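Local coordinates for protein epoxide hydrolase (Aspergillus niger, PDB 3G02) that probably hydrolyses epoxides to vicinal diols, as an enantioselective variant of an alpha/beta-hydrolase-fold epoxide hydrolase obtained by directed evolution, at residues E67-L70 with S71-W75; D74-P77 with F78-R81. The protein carries 9 engineered substitutions. All blocks are in the same frame, centred on the assembly; numbering follows the deposited sequence.

Interaction 1 (E67-L70 with S71-W75); sequences EKWL and SEFDW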
loop_
_atom_site.group_PDB
_atom_site.type_symbol
_atom_site.label_atom_id
_atom_site.label_comp_id
_atom_site.label_asym_id
_atom_site.label_seq_id
_atom_site.Cartn_x
_atom_site.Cartn_y
_atom_site.Cartn_z
ATOM N N GLU A 67 -12.116 -17.218 -10.566
ATOM C CA GLU A 67 -12.763 -18.355 -11.218
ATOM C C GLU A 67 -12.035 -18.778 -12.491
ATOM O O GLU A 67 -11.813 -19.974 -12.717
ATOM C CB GLU A 67 -14.235 -18.056 -11.510
ATOM C CG GLU A 67 -15.191 -18.838 -10.625
ATOM C CD GLU A 67 -15.006 -20.345 -10.754
ATOM O OE1 GLU A 67 -14.573 -20.972 -9.766
ATOM O OE2 GLU A 67 -15.273 -20.900 -11.845
ATOM N N LYS A 68 -11.662 -17.797 -13.310
ATOM C CA LYS A 68 -10.878 -18.040 -14.523
ATOM C C LYS A 68 -9.541 -18.708 -14.205
ATOM O O LYS A 68 -9.134 -19.659 -14.877
ATOM C CB LYS A 68 -10.649 -16.735 -15.294
ATOM C CG LYS A 68 -11.867 -16.241 -16.068
ATOM C CD LYS A 68 -11.557 -14.984 -16.866
ATOM C CE LYS A 68 -12.750 -14.565 -17.713
ATOM N NZ LYS A 68 -12.507 -13.263 -18.397
ATOM N N TRP A 69 -8.869 -18.220 -13.166
ATOM C CA TRP A 69 -7.579 -18.759 -12.755
ATOM C C TRP A 69 -7.697 -20.229 -12.344
ATOM O O TRP A 69 -6.797 -21.031 -12.599
ATOM C CB TRP A 69 -7.032 -17.941 -11.587
ATOM C CG TRP A 69 -5.549 -17.809 -11.546
ATOM C CD1 TRP A 69 -4.630 -18.471 -12.314
ATOM C CD2 TRP A 69 -4.803 -16.968 -10.664
ATOM N NE1 TRP A 69 -3.358 -18.078 -11.971
ATOM C CE2 TRP A 69 -3.437 -17.158 -10.956
ATOM C CE3 TRP A 69 -5.162 -16.067 -9.652
ATOM C CZ2 TRP A 69 -2.426 -16.475 -10.275
ATOM C CZ3 TRP A 69 -4.161 -15.394 -8.974
ATOM C CH2 TRP A 69 -2.811 -15.596 -9.290
ATOM N N LEU A 70 -8.815 -20.570 -11.711
ATOM C CA LEU A 70 -9.059 -21.938 -11.254
ATOM C C LEU A 70 -9.502 -22.907 -12.351
ATOM O O LEU A 70 -9.003 -24.037 -12.422
ATOM C CB LEU A 70 -10.105 -21.942 -10.137
ATOM C CG LEU A 70 -9.681 -21.534 -8.730
ATOM C CD1 LEU A 70 -10.912 -21.313 -7.862
ATOM C CD2 LEU A 70 -8.744 -22.568 -8.107
ATOM N N SER A 71 -10.416 -22.449 -13.206
ATOM C CA SER A 71 -11.147 -23.326 -14.130
ATOM C C SER A 71 -10.753 -23.212 -15.608
ATOM O O SER A 71 -11.081 -24.096 -16.408
ATOM C CB SER A 71 -12.656 -23.096 -13.982
ATOM O OG SER A 71 -13.082 -23.331 -12.654
ATOM N N GLU A 72 -10.065 -22.134 -15.972
ATOM C CA GLU A 72 -9.669 -21.903 -17.365
ATOM C C GLU A 72 -8.156 -21.838 -17.599
ATOM O O GLU A 72 -7.663 -22.325 -18.618
ATOM C CB GLU A 72 -10.354 -20.645 -17.918
ATOM C CG GLU A 72 -11.877 -20.765 -18.042
ATOM C CD GLU A 72 -12.569 -19.460 -18.418
ATOM O OE1 GLU A 72 -13.799 -19.370 -18.212
ATOM O OE2 GLU A 72 -11.902 -18.526 -18.918
ATOM N N PHE A 73 -7.427 -21.248 -16.656
ATOM C CA PHE A 73 -6.004 -20.972 -16.851
ATOM C C PHE A 73 -5.117 -22.215 -16.904
ATOM O O PHE A 73 -5.214 -23.099 -16.054
ATOM C CB PHE A 73 -5.490 -20.001 -15.780
ATOM C CG PHE A 73 -4.053 -19.595 -15.972
ATOM C CD1 PHE A 73 -3.702 -18.667 -16.949
ATOM C CD2 PHE A 73 -3.051 -20.146 -15.183
ATOM C CE1 PHE A 73 -2.371 -18.289 -17.134
ATOM C CE2 PHE A 73 -1.717 -19.775 -15.359
ATOM C CZ PHE A 73 -1.378 -18.844 -16.340
ATOM N N ASP A 74 -4.240 -22.254 -17.905
ATOM C CA ASP A 74 -3.238 -23.307 -18.023
ATOM C C ASP A 74 -1.867 -22.667 -18.243
ATOM O O ASP A 74 -1.641 -21.962 -19.228
ATOM C CB ASP A 74 -3.598 -24.271 -19.164
ATOM C CG ASP A 74 -2.658 -25.481 -19.255
ATOM O OD1 ASP A 74 -1.758 -25.655 -18.399
ATOM O OD2 ASP A 74 -2.834 -26.268 -20.212
ATOM N N TRP A 75 -0.958 -22.920 -17.307
ATOM C CA TRP A 75 0.400 -22.394 -17.372
ATOM C C TRP A 75 1.200 -22.922 -18.570
ATOM O O TRP A 75 2.009 -22.194 -19.148
ATOM C CB TRP A 75 1.137 -22.713 -16.066
ATOM C CG TRP A 75 2.584 -22.340 -16.080
ATOM C CD1 TRP A 75 3.644 -23.184 -16.251
ATOM C CD2 TRP A 75 3.137 -21.024 -15.938
ATOM N NE1 TRP A 75 4.820 -22.480 -16.216
ATOM C CE2 TRP A 75 4.542 -21.151 -16.022
ATOM C CE3 TRP A 75 2.582 -19.751 -15.737
ATOM C CZ2 TRP A 75 5.401 -20.052 -15.915
ATOM C CZ3 TRP A 75 3.436 -18.662 -15.629
ATOM C CH2 TRP A 75 4.833 -18.819 -15.724
HETATM O O HOH W 1 -6.550 -23.580 -13.734
#

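Interaction 2 (D74-P77 with F78-R81); sequences DWRP and FEAR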
loop_
_atom_site.group_PDB
_atom_site.type_symbol
_atom_site.label_atom_id
_atom_site.label_comp_id
_atom_site.label_asym_id
_atom_site.label_seq_id
_atom_site.Cartn_x
_atom_site.Cartn_y
_atom_site.Cartn_z
ATOM N N ASP A 74 -4.240 -22.254 -17.905
ATOM C CA ASP A 74 -3.238 -23.307 -18.023
ATOM C C ASP A 74 -1.867 -22.667 -18.243
ATOM O O ASP A 74 -1.641 -21.962 -19.228
ATOM C CB ASP A 74 -3.598 -24.271 -19.164
ATOM C CG ASP A 74 -2.658 -25.481 -19.255
ATOM O OD1 ASP A 74 -1.758 -25.655 -18.399
ATOM O OD2 ASP A 74 -2.834 -26.268 -20.212
ATOM N N TRP A 75 -0.958 -22.920 -17.307
ATOM C CA TRP A 75 0.400 -22.394 -17.372
ATOM C C TRP A 75 1.200 -22.922 -18.570
ATOM O O TRP A 75 2.009 -22.194 -19.148
ATOM C CB TRP A 75 1.137 -22.713 -16.066
ATOM C CG TRP A 75 2.584 -22.340 -16.080
ATOM C CD1 TRP A 75 3.644 -23.184 -16.251
ATOM C CD2 TRP A 75 3.137 -21.024 -15.938
ATOM N NE1 TRP A 75 4.820 -22.480 -16.216
ATOM C CE2 TRP A 75 4.542 -21.151 -16.022
ATOM C CE3 TRP A 75 2.582 -19.751 -15.737
ATOM C CZ2 TRP A 75 5.401 -20.052 -15.915
ATOM C CZ3 TRP A 75 3.436 -18.662 -15.629
ATOM C CH2 TRP A 75 4.833 -18.819 -15.724
ATOM N N ARG A 76 0.974 -24.184 -18.934
ATOM C CA ARG A 76 1.843 -24.861 -19.909
ATOM C C ARG A 76 1.950 -24.214 -21.302
ATOM O O ARG A 76 3.064 -24.071 -21.810
ATOM C CB ARG A 76 1.511 -26.358 -20.015
ATOM C CG ARG A 76 1.756 -27.159 -18.741
ATOM C CD ARG A 76 3.224 -27.168 -18.323
ATOM N NE ARG A 76 3.413 -27.933 -17.093
ATOM C CZ ARG A 76 4.373 -27.709 -16.199
ATOM N NH1 ARG A 76 5.244 -26.723 -16.373
ATOM N NH2 ARG A 76 4.451 -28.466 -15.113
ATOM N N PRO A 77 0.815 -23.828 -21.930
ATOM C CA PRO A 77 0.930 -23.100 -23.204
ATOM C C PRO A 77 1.720 -21.790 -23.108
ATOM O O PRO A 77 2.485 -21.460 -24.020
ATOM C CB PRO A 77 -0.530 -22.816 -23.576
ATOM C CG PRO A 77 -1.300 -23.897 -22.902
ATOM C CD PRO A 77 -0.598 -24.065 -21.581
ATOM N N PHE A 78 1.538 -21.051 -22.014
ATOM C CA PHE A 78 2.316 -19.839 -21.783
ATOM C C PHE A 78 3.798 -20.160 -21.610
ATOM O O PHE A 78 4.653 -19.492 -22.193
ATOM C CB PHE A 78 1.773 -19.082 -20.569
ATOM C CG PHE A 78 2.574 -17.861 -20.193
ATOM C CD1 PHE A 78 2.763 -16.814 -21.093
ATOM C CD2 PHE A 78 3.120 -17.754 -18.920
ATOM C CE1 PHE A 78 3.499 -15.684 -20.729
ATOM C CE2 PHE A 78 3.854 -16.631 -18.547
ATOM C CZ PHE A 78 4.043 -15.595 -19.452
ATOM N N GLU A 79 4.089 -21.189 -20.818
ATOM C CA GLU A 79 5.457 -21.656 -20.622
ATOM C C GLU A 79 6.100 -22.041 -21.956
ATOM O O GLU A 79 7.260 -21.713 -22.206
ATOM C CB GLU A 79 5.471 -22.841 -19.663
ATOM C CG GLU A 79 6.842 -23.328 -19.264
ATOM C CD GLU A 79 6.758 -24.452 -18.259
ATOM O OE1 GLU A 79 6.338 -25.565 -18.647
ATOM O OE2 GLU A 79 7.092 -24.220 -17.080
ATOM N N ALA A 80 5.337 -22.715 -22.815
ATOM C CA ALA A 80 5.826 -23.073 -24.147
ATOM C C ALA A 80 6.161 -21.835 -24.976
ATOM O O ALA A 80 7.160 -21.819 -25.704
ATOM C CB ALA A 80 4.818 -23.948 -24.871
ATOM N N ARG A 81 5.336 -20.796 -24.849
ATOM C CA ARG A 81 5.605 -19.520 -25.510
ATOM C C ARG A 81 6.885 -18.875 -24.969
ATOM O O ARG A 81 7.695 -18.358 -25.737
ATOM C CB ARG A 81 4.416 -18.565 -25.368
ATOM C CG ARG A 81 4.558 -17.275 -26.164
ATOM C CD ARG A 81 3.224 -16.557 -26.313
ATOM N NE ARG A 81 2.796 -15.892 -25.082
ATOM C CZ ARG A 81 3.182 -14.674 -24.702
ATOM N NH1 ARG A 81 4.023 -13.968 -25.449
ATOM N NH2 ARG A 81 2.727 -14.160 -23.568
HETATM O O HOH W 2 -1.442 -20.234 -21.117
HETATM O O HOH W 3 5.591 -25.976 -21.227
#

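Interaction 1 (E67-L70 with S71-W75)
W69 and F73, four residues apart where helix 59-71 runs out into a loop, meet as an offset edge-to-face pair. The pyrrole edge of the indole carries the touch: W69 CD1 comes to 3.7 Å from F73 CD2, and the ring planes stand at 84°. F73 CD2 lies close to the indole plane, just beyond the CD1-NE1 edge, with NE1 next nearest. The phenyl reaches this place because CG of F73 is anti to its backbone N (chi1 -176°), which sends the ring alongside the tryptophan, both side chains pointing the same way.

Behind the rings, the carbonyl of K68 holds the chain as it leaves the helix. K68 O accepts from both E72 N and F73 N, at 2.9 Å each; the bond from F73 comes nearly straight on to the C=O, whereas that from E72 is tilted 28° from the carbonyl plane. One residue earlier, E67 O accepts from S71 N at 2.9 Å, an ordinary helical bond. E72 lays its carboxylate against the K68 chain, OE2 lying 3.7 Å from CG, while K68 NZ stays 5.3 Å from that oxygen, too far for a salt bridge. Water 1 lies within bonding distance of W69 O and F73 O, between the last helical turn and the loop, but has more acceptors in reach than protons, so its bonds are probably shared.

Outside, S300 of helix 292-304 bonds W69 NE1, and L275 of helix 271-284 packs on the same indole. With its one polar side-chain atom paired and its edge set on F73, the buried tryptophan is probably fixed in rotation, while K68 and E72, their charged ends apart, probably add only a diffuse attraction.

Interaction 2 (D74-P77 with F78-R81)
E79 reaches back one helical turn to grip both W75 and R76. Its CB sits 3.5 Å from R76 O and equally near W75 NE1. CG, anti to the backbone N (chi1 -174°), continues an extended chain past the indole at 3.8 Å from NE1, and CD ends it between indole and guanidinium. OE2 accepts a hydrogen bond from W75 NE1 at 3.0 Å; the bond lies near the indole plane but meets the oxygen from above the carboxylate, the two planes being 82° apart. OE1 turns to R76 NH1, a 2.8 Å salt bridge received on the syn side, and also accepts from water 3, which donates to R76 O as well.

All this happens in the first turns of helix 75-82, in the N-terminal region of the epoxide hydrolase. D74 is its N-cap: OD1 accepts from R76 N at 3.1 Å. The i to i+4 bonds then run from E79 N to W75 O, from A80 N to R76 O and from R81 N to P77 O, while water 2 donates to D74 O and accepts weakly from F78 N.

Over a face of the W75 six-membered ring comes the edge of F78, whose CD2 stands 3.4 Å from CZ3, in an offset edge-to-face pair with planes at 77°. The arginine and glutamate are also tied to the start of helix 26-38 and the loop before it: R76 NH2 bonds I24 O and makes a salt bridge with D26, and E79 OE2 accepts from I24 N. On the indole lie L301 and L304 of helix 292-304.

In the fold
Interactions 1 and 2 follow one another along the chain and share D74 and W75, the first closing helix 59-71 and the second starting helix 75-82. Each sets a buried aromatic pair inward and a charged or polar fringe outward, with helices 26-38 and 292-304 touching both. W69 offers its edge in interaction 1, W75 its face in interaction 2. The polar chemistry differs more. Around 67-75 the firm bonds between the two segments are backbone ones and E67 and E72 are loosely engaged, whereas at 74-81 a buried glutamate joins indole and arginine. Both contacts lie away from the predicted catalytic residues.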